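Local atomic coordinates of transcription termination factor FttA (Methanosarcina mazei, PDB entry 2XR1), a protein that probably cleaves nascent RNA with a pair of zinc ions and thereby terminates transcription by archaeal RNA polymerase. Residues 401-406 with 533-538. Residues are numbered along the deposited sequence; the frame is centred on the assembly and turned at random.
Sequences QMVVKN and TLVFVG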
# COMPACT_ATOMS: atom_id res chain seq x y z
N GLN B 401 -46.86 -11.50 -0.28
CA GLN B 401 -48.27 -11.24 -0.12
C GLN B 401 -48.88 -12.34 0.70
O GLN B 401 -49.67 -12.08 1.57
CB GLN B 401 -48.98 -11.13 -1.46
CG GLN B 401 -48.61 -9.86 -2.20
CD GLN B 401 -49.10 -9.82 -3.65
OE1 GLN B 401 -49.07 -10.82 -4.37
NE2 GLN B 401 -49.55 -8.64 -4.08
N MET B 402 -48.48 -13.57 0.43
CA MET B 402 -49.01 -14.71 1.14
C MET B 402 -48.58 -14.74 2.60
O MET B 402 -49.39 -15.05 3.48
CB MET B 402 -48.63 -16.01 0.42
CG MET B 402 -49.44 -16.20 -0.89
SD MET B 402 -51.23 -16.47 -0.59
CE MET B 402 -51.90 -16.45 -2.26
N VAL B 403 -47.33 -14.41 2.88
CA VAL B 403 -46.88 -14.38 4.27
C VAL B 403 -47.63 -13.31 5.05
O VAL B 403 -48.10 -13.56 6.16
CB VAL B 403 -45.41 -14.15 4.38
CG1 VAL B 403 -45.03 -13.83 5.79
CG2 VAL B 403 -44.66 -15.37 3.86
N VAL B 404 -47.77 -12.13 4.45
CA VAL B 404 -48.45 -11.04 5.13
C VAL B 404 -49.95 -11.30 5.22
O VAL B 404 -50.55 -11.09 6.28
CB VAL B 404 -48.14 -9.68 4.48
CG1 VAL B 404 -49.02 -8.62 5.06
CG2 VAL B 404 -46.67 -9.31 4.71
N LYS B 405 -50.54 -11.84 4.16
CA LYS B 405 -51.95 -12.19 4.16
C LYS B 405 -52.24 -13.16 5.27
O LYS B 405 -53.15 -12.94 6.07
CB LYS B 405 -52.37 -12.83 2.85
CG LYS B 405 -53.86 -13.06 2.72
CD LYS B 405 -54.10 -14.23 1.79
CE LYS B 405 -55.31 -14.05 0.93
NZ LYS B 405 -55.52 -15.25 0.08
N ASN B 406 -51.47 -14.24 5.31
CA ASN B 406 -51.70 -15.28 6.29
C ASN B 406 -51.52 -14.71 7.69
O ASN B 406 -52.38 -14.92 8.53
CB ASN B 406 -50.82 -16.53 6.05
CG ASN B 406 -51.17 -17.29 4.74
OD1 ASN B 406 -52.31 -17.25 4.25
ND2 ASN B 406 -50.16 -17.99 4.19
N THR B 533 -45.42 -12.63 12.92
CA THR B 533 -44.41 -13.04 11.97
C THR B 533 -43.29 -12.02 11.80
O THR B 533 -43.52 -10.81 11.84
CB THR B 533 -45.02 -13.27 10.61
OG1 THR B 533 -46.09 -14.22 10.73
CG2 THR B 533 -43.98 -13.83 9.64
N LEU B 534 -42.08 -12.52 11.59
CA LEU B 534 -40.93 -11.66 11.39
C LEU B 534 -40.40 -11.90 9.99
O LEU B 534 -39.91 -13.00 9.71
CB LEU B 534 -39.86 -11.98 12.44
CG LEU B 534 -38.56 -11.16 12.35
CD1 LEU B 534 -38.86 -9.75 12.80
CD2 LEU B 534 -37.46 -11.82 13.20
N VAL B 535 -40.45 -10.89 9.12
CA VAL B 535 -40.20 -11.10 7.69
C VAL B 535 -38.85 -10.56 7.29
O VAL B 535 -38.63 -9.37 7.30
CB VAL B 535 -41.30 -10.41 6.85
CG1 VAL B 535 -41.20 -10.80 5.37
CG2 VAL B 535 -42.69 -10.77 7.41
N PHE B 536 -37.93 -11.44 6.93
CA PHE B 536 -36.65 -11.00 6.37
C PHE B 536 -36.72 -10.86 4.86
O PHE B 536 -36.94 -11.83 4.16
CB PHE B 536 -35.54 -11.98 6.73
CG PHE B 536 -35.16 -11.97 8.17
CD1 PHE B 536 -34.55 -10.86 8.72
CD2 PHE B 536 -35.39 -13.07 8.98
CE1 PHE B 536 -34.19 -10.84 10.05
CE2 PHE B 536 -35.02 -13.05 10.31
CZ PHE B 536 -34.42 -11.94 10.84
N VAL B 537 -36.46 -9.65 4.35
CA VAL B 537 -36.66 -9.34 2.94
C VAL B 537 -35.36 -9.18 2.19
O VAL B 537 -35.36 -8.94 0.99
CB VAL B 537 -37.45 -8.06 2.76
CG1 VAL B 537 -38.83 -8.18 3.41
CG2 VAL B 537 -36.68 -6.93 3.31
N GLY B 538 -34.24 -9.34 2.88
CA GLY B 538 -32.95 -9.32 2.23
C GLY B 538 -31.91 -10.02 3.09
O GLY B 538 -32.19 -10.32 4.25
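The CA atoms of Val403, on a helix, and Val535, on a beta strand, are the nearest such pair of the two segments, 8.2 Å apart. Segment 401-406 belongs to helix 393-409. In segment 533-538, residues 533-536 form a strand, and Val537 and Gly538 lead out of it. No hydrogen bond joins the two segments; the contact is helix-on-sheet packing of apolar groups. The CB atoms of Thr533 and Val535 project toward the helix, while that of Leu534 between them points away, as strand alternation requires. Val403 answers from the helix with a single methyl. Its CG1 lies 4.0 Å from Thr533 CG2 and 4.2 Å from Val535 CG2, so one branch serves both strand residues. A chi1 of 168° swings this CG1 away from the backbone N and out to the strand. The Val403 and Val535 side chains run past each other in opposite directions. Thr533 is split in role: its methyl packs on Val403, and its OG1 hydrogen-bonds Thr407 OG1, one turn further along the same helix. Thr407 OG1 is also hydrogen-bonded to Val403 O. All three touching residues are buried. Strand 533-536 lies between strands 414-417 and 573-576 in the parallel sheet of the beta-CASP region. Val403 also touches Gln575 on strand 573-576, and Leu534 and Phe536 reach Ile549 of helix 545-550.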